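Local coordinates for protein tyrosinase (Aspergillus oryzae, PDB 6JU8) that probably catalyses the copper-dependent oxidation of L-tyrosine and L-dopa by molecular oxygen to L-dopaquinone, a step of melanin biosynthesis, at residues 54-57 with 58-62; 220-224 with 225-229; 256-259 with 260-264; 279-283 with 284-288; 442-445 with 446-449. The protein carries 1 engineered substitution. All blocks are in the same frame, centred on the assembly; numbering follows the deposited sequence.

Five local contacts, met in series along the chain, illustrate how a copper enzyme builds its turns and helix starts. Contact 1 follows helix 41-55, contact 2 is the two-stranded hairpin of 218-222 and 225-229, contacts 3 and 4 open the consecutive helices 258-267 and 283-292, and contact 5 leads into helix 448-456. None touches another. Nearest atoms are about 6 Å apart between contacts 4 and 5, about 7 Å between contacts 3 and 4, and about 34 Å between contacts 2 and 5. Contacts 2, 3 and 4 share the common central domain of tyrosinase and approach its copper histidines; contacts 1 and 5 lie remote from these sites, across the chain's centre from each other.

Contact 1 of 5, residues 54-57 with 58-62; sequences QNRP and LNDQL
Pro57, Arg56 and Asp60 carry this chain reversal, which illustrates how one turn can combine backbone and side-chain bonds. Pro57 opens a type I beta turn: its carbonyl oxygen accepts from Asp60 N at 3.0 Å, with the donor standing above the carbonyl plane. The proline ring packs against the turn itself, CG meeting Asn59 OD1 at 3.3 Å. The extended Arg56 chain reaches past Asp60 to the end of the loop. There NH1 donates to Leu62 O at 3.0 Å with an N-H...O angle of 154°, the oxygen lying at the guanidinium edge, nearly in its plane. Asp60 CG is anti to the backbone N (chi1 -176°), an orientation that sets OD2 3.5 Å from Arg56 CD. This is proximity of opposite charges and not a salt bridge, since OD2 stands 4.1 Å from Arg56 NE and well out of the guanidinium plane. The other oxygen, OD1, takes Leu62 N at 2.9 Å and closes an Asx turn. The whole loop links helix 41-55 to helix 64-69, with Arg56 and Leu62 both packing on Val117 of helix 103-129 and Leu58 on Phe65 of helix 64-69.

Contact 2 of 5, residues 220-224 with 225-229; sequences TEEHG and WSFDL
His223, Trp225 and Phe227 form an aromatic cluster in which His223 meets each of the other two in an offset edge-to-face pair. The His223 ring turns its edge toward one face of the Trp225 six-membered ring, planes 66° apart, and His223 CE1 comes to 3.7 Å from Trp225 CE3. Over one face of the indole lie His223 O and ND1, with Gly224 O at its edge, 3.4 Å from Trp225 CD1. Phe227 directs its edge at the face of His223, with the planes at 70° and Phe227 CZ 3.9 Å from His223 CE1. One face of the Phe227 ring has Glu222 OE1 over it, while Glu222 O sits at its edge, 3.7 Å from Phe227 CE2. With chi1 at 46°, His223 holds its ring between the backbone N and the carbonyl carbon, up against both aromatic neighbours. Its NE2 and Glu222 OE1 both bond to Ser345 OG, tying the cluster to a nearby loop. Ser226 OG donates to the syn lone pair of Glu221 OE2 at 2.6 Å, on the other face of the sheet. Backbone pairs complete the frame: Glu222 N to Trp225 O at 2.8 Å, with Trp225 N returning to Glu222 O, and the same reciprocal exchange between Thr220 and Phe227. The pattern is an antiparallel beta hairpin with a two-residue loop, and the backbone angles of His223 and Gly224, both at positive phi, make its turn type I'.

Contact 3 of 5, residues 256-259 with 260-264; sequences QNWL and RANLA. With NO3 (nitrate ion), chain E.
Trp258 and Asn262 meet one helical turn apart, with the amide nitrogen ND2 at the edge of the indole, 3.6 Å from CE3, and the two planes 66° apart. The Asn262 amide is satisfied from outside: OD1 accepts from Leu170 N, and ND2 makes a weak hydrogen bond to Tyr246 OH of the second subunit. The backbone N of Asn262 donates to Trp258 O at 3.0 Å, and Leu263 N does the same to Leu259 O. These are the regular bonds of the helix, whereas its first carbonyl is shared more loosely, Asn257 O receiving weak bonds from both Arg260 N and Ala261 N. Asn257 occupies the N-cap position, yet its side chain does no capping; ND2 is spent instead on Lys239 O and Gly254 O. The same residue is the centre of an inverse gamma turn, closed by a weak bond from Trp258 N to Gln256 O at 2.9 Å. Arg260 divides its guanidinium between protein and anion. NH1 donates to Trp355 O, and NE donates to O3 of a nitrate ion at 3.0 Å with an N-H...O angle of 151°, NH2 adding a weak bond to that oxygen. A bend at chi3 (-78°) brings the edge of the guanidinium to the ion, O3 lying near its plane. Nitrate O1 also lies 3.4 Å from Leu259 CB. The ion, probably from the crystallisation liquor, is bonded as well by Arg260 NE of the second subunit. The arrangement is thus a buried helix N-terminus at a dimer interface, with paired arginines gathered round one anion.

Contact 4 of 5, residues 279-283 with 284-288; sequences SVPTL and QDMTF
Met286 folds its thioether over the ring of Pro281, with CE 3.7 Å from CD and SD 3.9 Å from CG of the proline. Bends at chi2 (73°) and chi3 turn the methyl group back toward the loop, where Trp270 also packs on the methionine. Between these two residues the helix starts. Thr282 is the N-cap: OG1 accepts from Asp285 N at 3.0 Å in a nearly straight bond, 164° at the hydrogen, and its carbonyl oxygen takes Met286 N at 2.8 Å. OG1 can do so because chi1 (64°) places it between the backbone N and the carbonyl carbon. A polar cap enclosed by an apolar pair, one residue before the cap and the other four after it, is the hydrophobic staple, here made by Pro281 and Met286 at the start of helix 283-292. Asp285 sends OD2 back to 3.6 Å from Pro281 CB. Two donors, a water shared with Ser279 OG and the salt-bridged Arg289 NE, hold that oxygen beside the proline. At the residue after the cap, Leu283 O is gripped twice by Thr287, by the backbone N and by OG1 at 2.9 Å, the donors arriving from opposite faces of the carbonyl plane. The Leu283 side chain packs on Ile331, Val335 and Trp338 of helix 328-340 and lies about 9 Å from the side chain of His332, a copper ligand in the same helix.

Contact 5 of 5, residues 442-445 with 446-449; sequences TKDA and SRIR
Asp444 and Arg447 are joined through the backbone, Arg447 N donating to Asp444 O at 3.0 Å with an N-H...O angle of 159°. This closes a beta turn in the approach to helix 448-456, with Ala445 and Ser446 at its centre. An Asx turn is laid over it: Asp444 OD2 accepts from Ser446 N at 3.0 Å, the donor standing above the carboxylate plane. The aspartate therefore accepts two successive N-H groups of the turn, taking Ser446 N with its side chain and the next, Arg447 N, with its main-chain oxygen. With CG anti to the backbone N (chi1 -177°), the carboxylate reaches forward over the turn, and OD2 also lies 3.3 Å from Ser446 CB. On the buried side Thr442 and Ile448 lie alongside each other, CG2 of the threonine 4.2 Å from CD1 of the isoleucine, and both rest on Thr388 of helix 371-389. Thr442 OG1 turns to Asp438. Arg447 extends away, its guanidinium plane steeply inclined to that of the carboxylate. Between the two charges a water donates to Asp444 OD1 at 2.7 Å and accepts from Arg447 NH1 at 3.0 Å, at the guanidinium edge.

Contact 1 of 5, residues 54-57 with 58-62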
# COMPACT_ATOMS: atom_id res chain seq x y z
N GLN A 54 16.81 13.31 -1.99
CA GLN A 54 15.43 13.42 -2.48
C GLN A 54 14.84 14.79 -2.19
O GLN A 54 13.96 15.22 -2.94
CB GLN A 54 14.57 12.34 -1.78
CG GLN A 54 14.85 10.97 -2.41
CD GLN A 54 14.09 9.84 -1.76
OE1 GLN A 54 13.53 10.03 -0.67
NE2 GLN A 54 14.09 8.67 -2.38
N ASN A 55 15.28 15.48 -1.15
CA ASN A 55 14.74 16.80 -0.80
C ASN A 55 15.47 17.95 -1.48
O ASN A 55 15.10 19.12 -1.29
CB ASN A 55 14.75 16.99 0.71
CG ASN A 55 13.77 16.07 1.42
OD1 ASN A 55 12.81 15.61 0.81
ND2 ASN A 55 14.03 15.80 2.69
N ARG A 56 16.50 17.68 -2.27
CA ARG A 56 17.20 18.76 -3.00
C ARG A 56 16.25 19.27 -4.09
O ARG A 56 15.44 18.51 -4.59
CB ARG A 56 18.50 18.26 -3.62
CG ARG A 56 19.59 17.95 -2.60
CD ARG A 56 20.69 17.13 -3.27
NE ARG A 56 21.78 16.86 -2.37
CZ ARG A 56 22.86 16.13 -2.56
NH1 ARG A 56 23.00 15.50 -3.72
NH2 ARG A 56 23.79 16.00 -1.61
N PRO A 57 16.37 20.55 -4.45
CA PRO A 57 15.46 21.12 -5.44
C PRO A 57 15.83 20.77 -6.89
O PRO A 57 16.91 20.27 -7.17
CB PRO A 57 15.58 22.61 -5.21
CG PRO A 57 16.99 22.78 -4.70
CD PRO A 57 17.31 21.53 -3.91
N LEU A 58 14.90 21.11 -7.79
CA LEU A 58 15.04 20.74 -9.19
C LEU A 58 16.24 21.40 -9.84
O LEU A 58 16.79 20.91 -10.83
CB LEU A 58 13.79 21.17 -9.96
CG LEU A 58 12.55 20.32 -9.65
CD1 LEU A 58 11.29 20.96 -10.24
CD2 LEU A 58 12.71 18.91 -10.20
N ASN A 59 16.67 22.55 -9.31
CA ASN A 59 17.77 23.24 -9.98
C ASN A 59 19.10 22.65 -9.54
O ASN A 59 20.14 23.10 -10.01
CB ASN A 59 17.73 24.75 -9.72
CG ASN A 59 18.06 25.15 -8.31
OD1 ASN A 59 17.99 24.37 -7.36
ND2 ASN A 59 18.45 26.40 -8.10
N ASP A 60 19.06 21.66 -8.66
CA ASP A 60 20.28 20.93 -8.26
C ASP A 60 20.32 19.64 -9.07
O ASP A 60 19.44 18.80 -8.91
CB ASP A 60 20.25 20.64 -6.76
CG ASP A 60 21.50 19.98 -6.21
OD1 ASP A 60 22.29 19.41 -7.00
OD2 ASP A 60 21.71 20.00 -4.97
N GLN A 61 21.27 19.49 -9.98
CA GLN A 61 21.29 18.32 -10.85
C GLN A 61 21.66 17.06 -10.07
O GLN A 61 21.54 15.97 -10.64
CB GLN A 61 22.22 18.56 -12.04
CG GLN A 61 23.69 18.58 -11.63
CD GLN A 61 24.57 18.53 -12.87
OE1 GLN A 61 24.05 18.76 -13.97
NE2 GLN A 61 25.85 18.26 -12.65
N LEU A 62 22.07 17.18 -8.81
CA LEU A 62 22.28 16.00 -7.96
C LEU A 62 21.10 15.74 -7.02
O LEU A 62 21.25 14.97 -6.06
CB LEU A 62 23.60 16.15 -7.17
CG LEU A 62 24.85 16.41 -8.01
CD1 LEU A 62 26.08 16.44 -7.12
CD2 LEU A 62 25.03 15.34 -9.10

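Contact 2 of 5, residues 220-224 with 225-229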
# COMPACT_ATOMS: atom_id res chain seq x y z
N THR A 220 1.38 3.89 -23.87
CA THR A 220 1.84 2.51 -23.82
C THR A 220 0.84 1.63 -24.55
O THR A 220 -0.33 1.98 -24.64
CB THR A 220 1.91 2.01 -22.36
OG1 THR A 220 2.44 0.69 -22.28
CG2 THR A 220 0.52 1.93 -21.75
N GLU A 221 1.26 0.50 -25.08
CA GLU A 221 0.34 -0.43 -25.72
C GLU A 221 0.04 -1.60 -24.78
O GLU A 221 0.95 -2.20 -24.19
CB GLU A 221 0.94 -0.96 -27.02
CG GLU A 221 1.28 0.08 -28.06
CD GLU A 221 0.05 0.75 -28.65
OE1 GLU A 221 -0.81 0.06 -29.21
OE2 GLU A 221 -0.04 1.98 -28.50
N GLU A 222 -1.24 -1.91 -24.67
CA GLU A 222 -1.72 -3.07 -23.93
C GLU A 222 -2.69 -3.83 -24.82
O GLU A 222 -3.65 -3.21 -25.31
CB GLU A 222 -2.41 -2.67 -22.61
CG GLU A 222 -1.51 -1.87 -21.70
CD GLU A 222 -2.12 -1.47 -20.39
OE1 GLU A 222 -3.32 -1.75 -20.12
OE2 GLU A 222 -1.41 -0.90 -19.53
N HIS A 223 -2.46 -5.11 -25.08
CA HIS A 223 -3.32 -5.91 -25.93
C HIS A 223 -3.55 -5.19 -27.26
O HIS A 223 -4.64 -5.22 -27.82
CB HIS A 223 -4.60 -6.34 -25.24
CG HIS A 223 -5.41 -5.36 -24.46
ND1 HIS A 223 -6.31 -4.50 -25.05
CD2 HIS A 223 -5.50 -5.11 -23.13
CE1 HIS A 223 -6.91 -3.75 -24.14
NE2 HIS A 223 -6.43 -4.10 -22.95
N GLY A 224 -2.52 -4.54 -27.80
CA GLY A 224 -2.54 -3.92 -29.10
C GLY A 224 -3.23 -2.58 -29.18
O GLY A 224 -3.34 -1.99 -30.25
N TRP A 225 -3.67 -2.05 -28.05
CA TRP A 225 -4.37 -0.75 -28.01
C TRP A 225 -3.54 0.23 -27.19
O TRP A 225 -2.82 -0.18 -26.28
CB TRP A 225 -5.74 -0.86 -27.33
CG TRP A 225 -6.75 -1.54 -28.20
CD1 TRP A 225 -6.62 -1.95 -29.50
CD2 TRP A 225 -8.08 -1.88 -27.80
NE1 TRP A 225 -7.78 -2.53 -29.94
CE2 TRP A 225 -8.70 -2.50 -28.91
CE3 TRP A 225 -8.80 -1.71 -26.61
CZ2 TRP A 225 -10.02 -2.96 -28.88
CZ3 TRP A 225 -10.11 -2.17 -26.57
CH2 TRP A 225 -10.70 -2.78 -27.69
N SER A 226 -3.69 1.51 -27.47
CA SER A 226 -2.94 2.56 -26.81
C SER A 226 -3.60 3.07 -25.54
O SER A 226 -4.81 3.31 -25.53
CB SER A 226 -2.81 3.76 -27.77
OG SER A 226 -2.19 3.39 -28.98
N PHE A 227 -2.80 3.28 -24.49
CA PHE A 227 -3.26 3.87 -23.24
C PHE A 227 -2.27 4.95 -22.80
O PHE A 227 -1.07 4.73 -22.90
CB PHE A 227 -3.39 2.80 -22.14
CG PHE A 227 -4.48 1.82 -22.51
CD1 PHE A 227 -5.81 2.03 -22.19
CD2 PHE A 227 -4.14 0.71 -23.25
CE1 PHE A 227 -6.79 1.15 -22.62
CE2 PHE A 227 -5.12 -0.18 -23.67
CZ PHE A 227 -6.44 0.03 -23.35
N ASP A 228 -2.80 6.07 -22.32
CA ASP A 228 -1.97 7.11 -21.75
C ASP A 228 -1.87 6.94 -20.24
O ASP A 228 -2.77 7.27 -19.46
CB ASP A 228 -2.54 8.48 -22.15
CG ASP A 228 -2.53 8.70 -23.65
OD1 ASP A 228 -1.46 8.50 -24.25
OD2 ASP A 228 -3.58 9.04 -24.23
N LEU A 229 -0.77 6.33 -19.81
CA LEU A 229 -0.60 6.07 -18.36
C LEU A 229 -0.50 7.40 -17.65
O LEU A 229 0.34 8.22 -18.05
CB LEU A 229 0.70 5.27 -18.16
CG LEU A 229 0.76 3.90 -18.86
CD1 LEU A 229 2.08 3.21 -18.56
CD2 LEU A 229 -0.43 3.07 -18.38

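Contact 3 of 5, residues 256-259 with 260-264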
# COMPACT_ATOMS: atom_id res chain seq x y z
N GLN A 256 2.12 1.40 -2.53
CA GLN A 256 3.20 0.45 -2.79
C GLN A 256 2.58 -0.94 -2.65
O GLN A 256 2.58 -1.51 -1.55
CB GLN A 256 4.34 0.68 -1.80
CG GLN A 256 4.82 2.13 -1.79
CD GLN A 256 5.03 2.71 -3.17
OE1 GLN A 256 5.65 2.09 -4.03
NE2 GLN A 256 4.49 3.90 -3.41
N ASN A 257 1.99 -1.43 -3.74
CA ASN A 257 1.19 -2.66 -3.65
C ASN A 257 2.10 -3.87 -3.83
O ASN A 257 2.07 -4.61 -4.81
CB ASN A 257 0.04 -2.59 -4.63
CG ASN A 257 -0.83 -1.38 -4.30
OD1 ASN A 257 -1.51 -1.36 -3.27
ND2 ASN A 257 -0.78 -0.34 -5.13
N TRP A 258 2.98 -4.04 -2.85
CA TRP A 258 4.08 -4.99 -2.88
C TRP A 258 3.63 -6.44 -2.88
O TRP A 258 4.35 -7.29 -3.41
CB TRP A 258 5.06 -4.71 -1.74
CG TRP A 258 4.55 -4.82 -0.34
CD1 TRP A 258 4.06 -3.82 0.46
CD2 TRP A 258 4.50 -6.03 0.45
NE1 TRP A 258 3.70 -4.33 1.69
CE2 TRP A 258 3.97 -5.68 1.71
CE3 TRP A 258 4.87 -7.36 0.23
CZ2 TRP A 258 3.79 -6.62 2.73
CZ3 TRP A 258 4.69 -8.30 1.23
CH2 TRP A 258 4.15 -7.91 2.49
N LEU A 259 2.43 -6.75 -2.39
CA LEU A 259 1.97 -8.14 -2.46
C LEU A 259 1.71 -8.52 -3.91
O LEU A 259 1.89 -9.69 -4.28
CB LEU A 259 0.65 -8.33 -1.69
CG LEU A 259 0.76 -8.17 -0.17
CD1 LEU A 259 -0.64 -8.09 0.42
CD2 LEU A 259 1.53 -9.33 0.43
N ARG A 260 1.24 -7.55 -4.72
CA ARG A 260 0.93 -7.88 -6.12
C ARG A 260 2.23 -8.05 -6.89
O ARG A 260 2.36 -8.91 -7.76
CB ARG A 260 0.04 -6.79 -6.74
CG ARG A 260 -0.62 -7.27 -8.04
CD ARG A 260 -1.90 -6.48 -8.28
NE ARG A 260 -2.95 -7.01 -7.42
CZ ARG A 260 -4.25 -6.97 -7.63
NH1 ARG A 260 -4.73 -6.34 -8.69
NH2 ARG A 260 -5.08 -7.55 -6.77
N ALA A 261 3.24 -7.23 -6.57
CA ALA A 261 4.57 -7.38 -7.19
C ALA A 261 5.15 -8.75 -6.86
O ALA A 261 5.65 -9.47 -7.71
CB ALA A 261 5.50 -6.30 -6.69
N ASN A 262 5.04 -9.18 -5.60
CA ASN A 262 5.56 -10.48 -5.23
C ASN A 262 4.80 -11.60 -5.93
O ASN A 262 5.41 -12.58 -6.42
CB ASN A 262 5.50 -10.71 -3.72
CG ASN A 262 6.53 -9.93 -2.95
OD1 ASN A 262 7.37 -9.25 -3.53
ND2 ASN A 262 6.47 -10.02 -1.63
N LEU A 263 3.48 -11.47 -6.07
CA LEU A 263 2.71 -12.46 -6.82
C LEU A 263 3.24 -12.57 -8.26
O LEU A 263 3.43 -13.67 -8.78
CB LEU A 263 1.23 -12.05 -6.85
CG LEU A 263 0.28 -12.98 -7.60
CD1 LEU A 263 0.15 -14.33 -6.90
CD2 LEU A 263 -1.11 -12.34 -7.72
N ALA A 264 3.45 -11.42 -8.91
CA ALA A 264 3.93 -11.41 -10.29
C ALA A 264 5.31 -12.03 -10.40
O ALA A 264 5.58 -12.76 -11.35
CB ALA A 264 3.99 -9.97 -10.79
N NO3 E . -2.30 -6.59 -3.91
O1 NO3 E . -2.19 -6.67 -2.69
O2 NO3 E . -2.11 -5.56 -4.54
O3 NO3 E . -2.67 -7.64 -4.48

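Contact 4 of 5, residues 279-283 with 284-288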
# COMPACT_ATOMS: atom_id res chain seq x y z
N SER A 279 10.27 -25.57 -21.73
CA SER A 279 9.49 -25.32 -20.53
C SER A 279 9.31 -23.81 -20.42
O SER A 279 9.97 -23.07 -21.15
CB SER A 279 10.16 -25.85 -19.26
OG SER A 279 11.38 -25.17 -19.02
N VAL A 280 8.45 -23.40 -19.51
CA VAL A 280 8.33 -21.98 -19.18
C VAL A 280 9.01 -21.79 -17.83
O VAL A 280 8.45 -22.21 -16.81
CB VAL A 280 6.84 -21.58 -19.08
CG1 VAL A 280 6.74 -20.17 -18.55
CG2 VAL A 280 6.20 -21.76 -20.45
N PRO A 281 10.22 -21.27 -17.82
CA PRO A 281 11.02 -21.21 -16.61
C PRO A 281 10.47 -20.20 -15.60
O PRO A 281 9.86 -19.20 -15.95
CB PRO A 281 12.39 -20.73 -17.09
CG PRO A 281 12.39 -21.06 -18.56
CD PRO A 281 10.98 -20.75 -19.00
N THR A 282 10.74 -20.50 -14.33
CA THR A 282 10.58 -19.49 -13.30
C THR A 282 11.61 -18.37 -13.46
O THR A 282 12.57 -18.51 -14.25
CB THR A 282 10.76 -20.12 -11.92
OG1 THR A 282 12.11 -20.60 -11.81
CG2 THR A 282 9.82 -21.31 -11.70
N LEU A 283 11.43 -17.26 -12.73
CA LEU A 283 12.44 -16.21 -12.80
C LEU A 283 13.79 -16.72 -12.31
O LEU A 283 14.82 -16.35 -12.88
CB LEU A 283 11.98 -14.96 -12.05
CG LEU A 283 12.98 -13.81 -11.94
CD1 LEU A 283 13.47 -13.32 -13.30
CD2 LEU A 283 12.33 -12.66 -11.15
N GLN A 284 13.81 -17.56 -11.25
CA GLN A 284 15.12 -18.05 -10.80
C GLN A 284 15.76 -18.93 -11.87
O GLN A 284 16.98 -18.83 -12.14
CB GLN A 284 14.97 -18.84 -9.50
CG GLN A 284 16.30 -19.37 -8.97
CD GLN A 284 16.12 -20.03 -7.61
OE1 GLN A 284 15.98 -21.24 -7.56
NE2 GLN A 284 16.09 -19.24 -6.55
N ASP A 285 14.97 -19.82 -12.46
CA ASP A 285 15.58 -20.70 -13.48
C ASP A 285 16.02 -19.92 -14.70
O ASP A 285 17.05 -20.23 -15.32
CB ASP A 285 14.60 -21.82 -13.85
CG ASP A 285 15.31 -22.82 -14.76
OD1 ASP A 285 16.42 -23.29 -14.42
OD2 ASP A 285 14.74 -23.16 -15.79
N MET A 286 15.22 -18.92 -15.10
CA MET A 286 15.64 -18.13 -16.28
C MET A 286 16.97 -17.45 -16.01
O MET A 286 17.84 -17.35 -16.89
CB MET A 286 14.56 -17.09 -16.63
CG MET A 286 14.73 -16.53 -18.02
SD MET A 286 14.28 -17.70 -19.31
CE MET A 286 12.50 -17.38 -19.38
N THR A 287 17.16 -16.97 -14.79
CA THR A 287 18.40 -16.31 -14.39
C THR A 287 19.54 -17.31 -14.36
O THR A 287 20.67 -17.06 -14.83
CB THR A 287 18.19 -15.63 -13.01
OG1 THR A 287 17.16 -14.65 -13.15
CG2 THR A 287 19.45 -14.89 -12.60
N PHE A 288 19.30 -18.50 -13.82
CA PHE A 288 20.28 -19.59 -13.87
C PHE A 288 20.71 -19.89 -15.30
O PHE A 288 21.91 -20.02 -15.58
CB PHE A 288 19.69 -20.84 -13.22
CG PHE A 288 20.64 -22.01 -13.18
CD1 PHE A 288 21.72 -22.06 -12.33
CD2 PHE A 288 20.45 -23.06 -14.06
CE1 PHE A 288 22.60 -23.14 -12.33
CE2 PHE A 288 21.29 -24.15 -14.03
CZ PHE A 288 22.38 -24.22 -13.17
O HOH W 1 12.48 -24.67 -16.26

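Contact 5 of 5, residues 442-445 with 446-449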
# COMPACT_ATOMS: atom_id res chain seq x y z
N THR A 442 31.87 -12.47 -7.23
CA THR A 442 32.96 -12.35 -8.21
C THR A 442 34.32 -12.27 -7.55
O THR A 442 35.33 -12.04 -8.22
CB THR A 442 32.76 -11.17 -9.17
OG1 THR A 442 32.45 -9.94 -8.49
CG2 THR A 442 31.57 -11.42 -10.09
N LYS A 443 34.42 -12.48 -6.24
CA LYS A 443 35.75 -12.35 -5.63
C LYS A 443 36.66 -13.51 -5.98
O LYS A 443 37.86 -13.33 -6.21
CB LYS A 443 35.64 -12.20 -4.11
CG LYS A 443 35.10 -10.83 -3.66
N ASP A 444 36.10 -14.71 -6.05
CA ASP A 444 36.87 -15.95 -6.21
C ASP A 444 36.38 -16.74 -7.42
O ASP A 444 35.31 -17.36 -7.41
CB ASP A 444 36.76 -16.82 -4.97
CG ASP A 444 37.57 -18.09 -5.03
OD1 ASP A 444 37.45 -18.88 -4.05
OD2 ASP A 444 38.33 -18.30 -6.01
N ALA A 445 37.22 -16.73 -8.47
CA ALA A 445 36.76 -17.37 -9.70
C ALA A 445 36.67 -18.88 -9.54
O ALA A 445 36.01 -19.53 -10.36
CB ALA A 445 37.64 -17.03 -10.89
N SER A 446 37.29 -19.45 -8.52
CA SER A 446 37.18 -20.88 -8.31
C SER A 446 35.83 -21.28 -7.71
O SER A 446 35.49 -22.47 -7.72
CB SER A 446 38.27 -21.37 -7.34
OG SER A 446 39.56 -21.20 -7.89
N ARG A 447 35.12 -20.32 -7.16
CA ARG A 447 33.91 -20.59 -6.39
C ARG A 447 32.66 -20.22 -7.17
O ARG A 447 31.55 -20.62 -6.83
CB ARG A 447 33.98 -19.75 -5.10
CG ARG A 447 32.94 -20.15 -4.04
CD ARG A 447 33.32 -19.40 -2.76
NE ARG A 447 32.37 -19.64 -1.66
CZ ARG A 447 32.74 -19.49 -0.40
NH1 ARG A 447 33.96 -19.11 -0.06
NH2 ARG A 447 31.87 -19.71 0.56
N ILE A 448 32.81 -19.39 -8.21
CA ILE A 448 31.62 -18.75 -8.78
C ILE A 448 30.63 -19.73 -9.37
O ILE A 448 29.40 -19.53 -9.23
CB ILE A 448 32.02 -17.64 -9.77
CG1 ILE A 448 30.81 -16.77 -10.14
CG2 ILE A 448 32.74 -18.12 -11.01
CD1 ILE A 448 31.17 -15.50 -10.85
N ARG A 449 31.08 -20.78 -10.05
CA ARG A 449 30.11 -21.67 -10.71
C ARG A 449 29.30 -22.42 -9.68
O ARG A 449 28.10 -22.66 -9.80
CB ARG A 449 30.84 -22.57 -11.71
CG ARG A 449 31.44 -21.77 -12.86
CD ARG A 449 31.72 -22.70 -14.04
NE ARG A 449 31.70 -21.96 -15.30
CZ ARG A 449 30.70 -21.97 -16.17
NH1 ARG A 449 29.61 -22.69 -15.95
NH2 ARG A 449 30.80 -21.26 -17.28
O HOH W 2 36.12 -18.10 -1.83
O HOH W 3 33.95 -21.60 -10.53